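Long-range contacts in outer surface protein (Bacillus cereus ATCC 14579, PDB 1X7F), which is functionally uncharacterised but is probably a 6-phospho-N-acetylmuramidase that cleaves phosphorylated MurNAc-containing sugars derived from the bacterial cell wall: residues A[34-38]-A[210-214]; A[120-124]-A[169-173]. One frame throughout, in Å; residues are numbered along the deposited sequence.

Interaction 1 of 2, residues A[34-38]-A[210-214]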
ATOM      1  N   TYR A  34      -9.824 -17.917  -2.693  1.00 36.13           N
ATOM      2  CA  TYR A  34      -9.777 -18.930  -3.751  1.00 35.37           C
ATOM      3  C   TYR A  34     -10.557 -20.104  -3.211  1.00 35.35           C
ATOM      4  O   TYR A  34      -9.972 -21.109  -2.802  1.00 35.59           O
ATOM      5  CB  TYR A  34      -8.321 -19.312  -4.108  1.00 35.40           C
ATOM      6  CG  TYR A  34      -7.481 -18.095  -4.456  1.00 35.25           C
ATOM      7  CD1 TYR A  34      -6.774 -17.412  -3.474  1.00 33.63           C
ATOM      8  CD2 TYR A  34      -7.446 -17.600  -5.757  1.00 35.04           C
ATOM      9  CE1 TYR A  34      -6.025 -16.271  -3.780  1.00 36.52           C
ATOM     10  CE2 TYR A  34      -6.719 -16.459  -6.070  1.00 36.54           C
ATOM     11  CZ  TYR A  34      -6.007 -15.804  -5.083  1.00 35.93           C
ATOM     12  OH  TYR A  34      -5.290 -14.678  -5.399  1.00 36.49           O
ATOM     13  N   PRO A  35     -11.887 -19.974  -3.189  1.00 35.51           N
ATOM     14  CA  PRO A  35     -12.735 -20.934  -2.490  1.00 35.68           C
ATOM     15  C   PRO A  35     -12.543 -22.395  -2.917  1.00 35.66           C
ATOM     16  O   PRO A  35     -12.707 -23.299  -2.092  1.00 34.90           O
ATOM     17  CB  PRO A  35     -14.154 -20.439  -2.803  1.00 36.02           C
ATOM     18  CG  PRO A  35     -13.970 -18.989  -3.066  1.00 35.30           C
ATOM     19  CD  PRO A  35     -12.690 -18.921  -3.840  1.00 34.85           C
ATOM     20  N   GLU A  36     -12.192 -22.623  -4.180  0.50 35.96           N
ATOM     21  CA  GLU A  36     -12.010 -23.995  -4.678  0.50 36.73           C
ATOM     22  C   GLU A  36     -10.790 -24.682  -4.061  0.50 37.03           C
ATOM     23  O   GLU A  36     -10.733 -25.909  -4.003  0.50 37.08           O
ATOM     24  CB  GLU A  36     -11.953 -24.034  -6.209  0.50 36.64           C
ATOM     25  CG  GLU A  36     -10.694 -23.447  -6.824  0.50 36.93           C
ATOM     26  CD  GLU A  36     -10.866 -23.151  -8.295  0.50 37.19           C
ATOM     27  OE1 GLU A  36     -11.506 -22.126  -8.618  0.50 37.04           O
ATOM     28  OE2 GLU A  36     -10.358 -23.936  -9.125  0.50 37.43           O
ATOM     29  N   HIS A  37      -9.835 -23.884  -3.589  1.00 37.51           N
ATOM     30  CA  HIS A  37      -8.642 -24.407  -2.916  1.00 37.93           C
ATOM     31  C   HIS A  37      -8.795 -24.481  -1.393  1.00 37.83           C
ATOM     32  O   HIS A  37      -7.806 -24.687  -0.679  1.00 38.18           O
ATOM     33  CB  HIS A  37      -7.416 -23.558  -3.267  1.00 37.67           C
ATOM     34  CG  HIS A  37      -7.105 -23.520  -4.731  1.00 38.38           C
ATOM     35  ND1 HIS A  37      -7.137 -24.645  -5.528  1.00 37.04           N
ATOM     36  CD2 HIS A  37      -6.745 -22.494  -5.538  1.00 38.53           C
ATOM     37  CE1 HIS A  37      -6.818 -24.311  -6.766  1.00 38.32           C
ATOM     38  NE2 HIS A  37      -6.569 -23.014  -6.798  1.00 39.43           N
ATOM     39  N   SER A  38     -10.029 -24.323  -0.909  1.00 37.24           N
ATOM     40  CA  SER A  38     -10.309 -24.263   0.526  1.00 37.25           C
ATOM     41  C   SER A  38     -11.724 -24.767   0.860  1.00 37.15           C
ATOM     42  O   SER A  38     -12.337 -25.485   0.060  1.00 37.73           O
ATOM     43  CB  SER A  38     -10.098 -22.827   1.028  1.00 37.14           C
ATOM     44  OG  SER A  38     -10.191 -22.751   2.439  1.00 39.12           O
ATOM     45  N   ASN A 210      -0.594 -19.661   2.117  1.00 38.02           N
ATOM     46  CA  ASN A 210      -0.178 -20.807   1.297  1.00 39.63           C
ATOM     47  C   ASN A 210      -0.978 -21.038   0.020  1.00 39.13           C
ATOM     48  O   ASN A 210      -0.630 -21.909  -0.767  1.00 39.58           O
ATOM     49  CB  ASN A 210      -0.186 -22.088   2.145  1.00 40.60           C
ATOM     50  CG  ASN A 210       0.996 -22.153   3.083  1.00 44.15           C
ATOM     51  OD1 ASN A 210       2.094 -21.698   2.736  1.00 50.62           O
ATOM     52  ND2 ASN A 210       0.787 -22.697   4.273  1.00 43.76           N
ATOM     53  N   ILE A 211      -2.045 -20.259  -0.177  1.00 38.82           N
ATOM     54  CA  ILE A 211      -2.973 -20.466  -1.293  1.00 37.51           C
ATOM     55  C   ILE A 211      -2.885 -19.358  -2.338  1.00 37.47           C
ATOM     56  O   ILE A 211      -2.923 -18.175  -2.011  1.00 37.87           O
ATOM     57  CB  ILE A 211      -4.444 -20.612  -0.782  1.00 37.49           C
ATOM     58  CG1 ILE A 211      -4.564 -21.773   0.210  1.00 35.26           C
ATOM     59  CG2 ILE A 211      -5.417 -20.800  -1.959  1.00 35.76           C
ATOM     60  CD1 ILE A 211      -5.835 -21.722   1.070  1.00 36.74           C
ATOM     61  N   GLY A 212      -2.771 -19.769  -3.599  1.00 37.12           N
ATOM     62  CA  GLY A 212      -2.923 -18.884  -4.748  1.00 36.10           C
ATOM     63  C   GLY A 212      -3.761 -19.624  -5.780  1.00 36.03           C
ATOM     64  O   GLY A 212      -4.211 -20.734  -5.516  1.00 35.49           O
ATOM     65  N   PRO A 213      -3.978 -19.024  -6.948  1.00 35.96           N
ATOM     66  CA  PRO A 213      -4.745 -19.665  -8.014  1.00 36.90           C
ATOM     67  C   PRO A 213      -4.123 -20.925  -8.629  1.00 37.84           C
ATOM     68  O   PRO A 213      -4.857 -21.859  -8.939  1.00 37.89           O
ATOM     69  CB  PRO A 213      -4.864 -18.562  -9.071  1.00 36.33           C
ATOM     70  CG  PRO A 213      -3.704 -17.682  -8.820  1.00 36.68           C
ATOM     71  CD  PRO A 213      -3.542 -17.670  -7.326  1.00 35.75           C
ATOM     72  N   TRP A 214      -2.799 -20.947  -8.820  1.00 39.73           N
ATOM     73  CA  TRP A 214      -2.136 -22.047  -9.568  1.00 40.42           C
ATOM     74  C   TRP A 214      -1.166 -22.858  -8.713  1.00 39.98           C
ATOM     75  O   TRP A 214      -1.002 -22.585  -7.530  1.00 40.52           O
ATOM     76  CB  TRP A 214      -1.375 -21.516 -10.796  1.00 41.99           C
ATOM     77  CG  TRP A 214      -1.859 -20.201 -11.354  1.00 44.57           C
ATOM     78  CD1 TRP A 214      -1.245 -18.983 -11.245  1.00 46.80           C
ATOM     79  CD2 TRP A 214      -3.052 -19.977 -12.107  1.00 45.07           C
ATOM     80  NE1 TRP A 214      -1.982 -18.016 -11.884  1.00 46.69           N
ATOM     81  CE2 TRP A 214      -3.097 -18.601 -12.428  1.00 47.31           C
ATOM     82  CE3 TRP A 214      -4.091 -20.800 -12.548  1.00 46.33           C
ATOM     83  CZ2 TRP A 214      -4.140 -18.031 -13.158  1.00 46.07           C
ATOM     84  CZ3 TRP A 214      -5.121 -20.236 -13.288  1.00 47.17           C
ATOM     85  CH2 TRP A 214      -5.138 -18.862 -13.578  1.00 45.93           C
TER

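Interaction 2 of 2, residues A[120-124]-A[169-173]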
ATOM      1  N   ILE A 120     -16.735  -6.982 -11.581  1.00 36.56           N
ATOM      2  CA  ILE A 120     -15.981  -8.025 -12.263  1.00 37.69           C
ATOM      3  C   ILE A 120     -14.683  -7.460 -12.813  1.00 38.51           C
ATOM      4  O   ILE A 120     -14.637  -6.302 -13.240  1.00 38.13           O
ATOM      5  CB  ILE A 120     -16.799  -8.679 -13.416  1.00 37.32           C
ATOM      6  CG1 ILE A 120     -17.473  -7.613 -14.284  1.00 36.54           C
ATOM      7  CG2 ILE A 120     -17.798  -9.696 -12.868  1.00 37.01           C
ATOM      8  CD1 ILE A 120     -17.728  -8.074 -15.694  1.00 38.41           C
ATOM      9  N   ARG A 121     -13.638  -8.285 -12.800  1.00 39.90           N
ATOM     10  CA  ARG A 121     -12.368  -7.905 -13.396  1.00 41.58           C
ATOM     11  C   ARG A 121     -12.281  -8.343 -14.848  1.00 42.50           C
ATOM     12  O   ARG A 121     -12.730  -9.436 -15.220  1.00 42.34           O
ATOM     13  CB  ARG A 121     -11.184  -8.437 -12.587  1.00 42.29           C
ATOM     14  CG  ARG A 121      -9.855  -7.779 -12.966  1.00 44.90           C
ATOM     15  CD  ARG A 121      -8.809  -7.768 -11.867  1.00 48.92           C
ATOM     16  NE  ARG A 121      -7.571  -7.128 -12.306  1.00 49.38           N
ATOM     17  CZ  ARG A 121      -6.647  -7.740 -13.032  1.00 49.34           C
ATOM     18  NH1 ARG A 121      -6.822  -9.000 -13.395  1.00 51.80           N
ATOM     19  NH2 ARG A 121      -5.547  -7.102 -13.392  1.00 48.17           N
ATOM     20  N   LEU A 122     -11.750  -7.445 -15.672  1.00 43.45           N
ATOM     21  CA  LEU A 122     -11.393  -7.760 -17.045  1.00 44.02           C
ATOM     22  C   LEU A 122      -9.871  -7.857 -17.088  1.00 44.92           C
ATOM     23  O   LEU A 122      -9.171  -6.874 -17.350  1.00 44.49           O
ATOM     24  CB  LEU A 122     -11.924  -6.708 -18.020  1.00 43.32           C
ATOM     25  CG  LEU A 122     -13.443  -6.536 -18.130  1.00 43.12           C
ATOM     26  CD1 LEU A 122     -13.760  -5.524 -19.206  1.00 40.76           C
ATOM     27  CD2 LEU A 122     -14.157  -7.855 -18.405  1.00 43.36           C
ATOM     28  N   ASP A 123      -9.385  -9.057 -16.786  1.00 46.21           N
ATOM     29  CA  ASP A 123      -7.963  -9.383 -16.757  1.00 47.63           C
ATOM     30  C   ASP A 123      -7.303  -9.115 -18.120  1.00 47.56           C
ATOM     31  O   ASP A 123      -6.203  -8.553 -18.205  1.00 47.14           O
ATOM     32  CB  ASP A 123      -7.813 -10.855 -16.354  1.00 48.64           C
ATOM     33  CG  ASP A 123      -6.379 -11.246 -16.074  1.00 50.96           C
ATOM     34  OD1 ASP A 123      -5.631 -10.414 -15.515  1.00 52.07           O
ATOM     35  OD2 ASP A 123      -5.920 -12.376 -16.369  1.00 53.86           O
ATOM     36  N   VAL A 124      -7.995  -9.527 -19.178  1.00 47.64           N
ATOM     37  CA  VAL A 124      -7.605  -9.212 -20.545  1.00 47.89           C
ATOM     38  C   VAL A 124      -8.694  -8.309 -21.134  1.00 48.45           C
ATOM     39  O   VAL A 124      -9.880  -8.462 -20.821  1.00 48.00           O
ATOM     40  CB  VAL A 124      -7.370 -10.506 -21.390  1.00 47.84           C
ATOM     41  CG1 VAL A 124      -7.206 -10.196 -22.877  1.00 46.88           C
ATOM     42  CG2 VAL A 124      -6.148 -11.265 -20.876  1.00 47.17           C
ATOM     43  N   GLY A 169      -9.879   0.073 -11.320  1.00 34.45           N
ATOM     44  CA  GLY A 169      -8.703  -0.568 -11.849  1.00 34.64           C
ATOM     45  C   GLY A 169      -7.933  -1.349 -10.799  1.00 35.54           C
ATOM     46  O   GLY A 169      -7.803  -0.911  -9.650  1.00 36.00           O
ATOM     47  N   CYS A 170      -7.415  -2.509 -11.193  1.00 34.71           N
ATOM     48  CA  CYS A 170      -6.515  -3.251 -10.326  1.00 34.49           C
ATOM     49  C   CYS A 170      -5.386  -3.861 -11.137  1.00 33.99           C
ATOM     50  O   CYS A 170      -5.604  -4.421 -12.209  1.00 34.08           O
ATOM     51  CB  CYS A 170      -7.265  -4.323  -9.529  1.00 33.31           C
ATOM     52  SG  CYS A 170      -6.257  -5.217  -8.334  1.00 36.59           S
ATOM     53  N   HIS A 171      -4.177  -3.731 -10.606  1.00 33.91           N
ATOM     54  CA  HIS A 171      -2.995  -4.353 -11.172  1.00 33.40           C
ATOM     55  C   HIS A 171      -3.073  -5.872 -11.115  1.00 33.75           C
ATOM     56  O   HIS A 171      -3.868  -6.415 -10.338  1.00 33.70           O
ATOM     57  CB  HIS A 171      -1.787  -3.920 -10.374  1.00 33.00           C
ATOM     58  CG  HIS A 171      -1.200  -2.622 -10.815  1.00 31.95           C
ATOM     59  ND1 HIS A 171      -0.312  -2.527 -11.867  1.00 30.70           N
ATOM     60  CD2 HIS A 171      -1.326  -1.372 -10.310  1.00 30.98           C
ATOM     61  CE1 HIS A 171       0.063  -1.269 -12.009  1.00 30.59           C
ATOM     62  NE2 HIS A 171      -0.546  -0.548 -11.082  1.00 33.45           N
ATOM     63  N   ASN A 172      -2.246  -6.548 -11.928  1.00 33.52           N
ATOM     64  CA  ASN A 172      -2.031  -7.993 -11.805  1.00 33.79           C
ATOM     65  C   ASN A 172      -1.146  -8.285 -10.601  1.00 34.20           C
ATOM     66  O   ASN A 172      -0.470  -7.394 -10.078  1.00 33.48           O
ATOM     67  CB  ASN A 172      -1.331  -8.574 -13.034  1.00 33.40           C
ATOM     68  CG  ASN A 172      -2.262  -8.823 -14.199  1.00 35.76           C
ATOM     69  OD1 ASN A 172      -3.414  -9.227 -14.039  1.00 36.48           O
ATOM     70  ND2 ASN A 172      -1.743  -8.611 -15.403  1.00 40.17           N
ATOM     71  N   PHE A 173      -1.138  -9.539 -10.162  1.00 34.53           N
ATOM     72  CA  PHE A 173      -0.087  -9.990  -9.267  1.00 34.99           C
ATOM     73  C   PHE A 173       0.719 -11.015 -10.043  1.00 34.60           C
ATOM     74  O   PHE A 173       0.291 -11.434 -11.123  1.00 33.05           O
ATOM     75  CB  PHE A 173      -0.608 -10.512  -7.911  1.00 34.25           C
ATOM     76  CG  PHE A 173      -1.613 -11.646  -8.004  1.00 35.17           C
ATOM     77  CD1 PHE A 173      -1.319 -12.821  -8.686  1.00 31.14           C
ATOM     78  CD2 PHE A 173      -2.833 -11.555  -7.316  1.00 35.58           C
ATOM     79  CE1 PHE A 173      -2.222 -13.871  -8.745  1.00 33.31           C
ATOM     80  CE2 PHE A 173      -3.755 -12.594  -7.357  1.00 35.21           C
ATOM     81  CZ  PHE A 173      -3.455 -13.761  -8.086  1.00 37.41           C
TER

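Interaction 1 of 2, residues A[34-38]-A[210-214]
The phenol ring of Tyr34 lies along the backbone of Gly212 and Pro213, with one face turned to the peptide between them. Gly212 CA stands over that face as a CH-pi donor, 4.3 Å from the ring centroid and only 14° off the normal. At the rim of the same ring the pyrrolidine packs alongside, Pro213 CD coming to 3.6 Å from Tyr34 CE2, the two side chains pointing the same way. Ile211 slides past Tyr34 in the opposite direction. Its CG2 branch, held anti to the backbone N, touches both His37 CB, at 3.6 Å, and Tyr34 CB, at 3.9 Å.

One hydrogen bond joins the loops: His37 NE2 donates to Pro213 O over 3.0 Å, bent to 151° at the hydrogen and approaching from above the carbonyl plane. With CG beside its own backbone N (chi1 -60°), the imidazole leans across to the 210-214 loop.

Both loops leave the C-terminal ends of parallel strands in the (beta/alpha)8-type barrel domain: the 34-38 loop follows strand 28-33, and the 210-214 loop comes after strand 201-204. Strand 246-249 lies between these two in the sheet, so the contact bridges over it. The chain just after strand 246-249 ties both sides down. Tyr34 OH is hydrogen-bonded to Gly250 O and Ser38 OG to Tyr253 OH, while Asn210 and Ile211 form a classic beta bulge opposite Ala252. Within 34-38, a short 3-10 segment turns the chain, His37 N bonding to Tyr34 O, consistent with the tyrosine and histidine side chains both being directed to the same partner loop.

Interaction 2 of 2, residues A[120-124]-A[169-173]
Arg121 reaches across to Cys170 with its chain extended from CG to NE, and turns the edge of its guanidinium to the carbonyl. Cys170 O lies in the guanidinium plane, 2.9 Å from Arg121 NH2 in a nearly straight bond (162°); a second, weak bond from Arg121 NE to the same oxygen is 3.3 Å long. From the oxygen's side the approach is less regular, since NH2 sits above the carbonyl plane. CG of Arg121 is anti to the backbone N (chi1 -166°), which carries the chain toward strand 167-170, past Asn146 of the intervening strand 142-146. The Asn172 side chain crosses that of Arg121 at about a right angle, their flat groups 66° apart, and crosses Asp123 similarly.

Such a contact inside the mouth of a (beta/alpha)8-type barrel joins alternate parallel strands through side chains. Arg121 NH1 also forms a salt bridge with Asp123 OD1 at 2.8 Å, reaching the carboxylate from above its plane. Held along its NE-NH2 edge by Cys170 O and at NH1 by Asp123, the guanidinium has its rotation largely fixed, and the buried charge is probably balanced by Asp123, with weak, long ion pairs to Asp93 and Glu144 adding to the negative surroundings.

Both interactions belong to the N-terminal barrel domain, and each skips one strand of the same parallel sheet. Their centres are about 18 Å apart. Interaction 1 is partly buried and lies farther from the chain centre, combining apolar packing, a CH-pi contact and one imidazole-to-carbonyl hydrogen bond. Interaction 2 is buried, covers less area and depends on a guanidinium that bonds a carbonyl and is paired with a carboxylate. They meet through Phe173, whose CE2 lies 3.2 Å from Tyr34 OH and whose CZ packs 4.0 Å from Pro213 CD. Along the chain, interaction 2 is nested within the loop that interaction 1 closes.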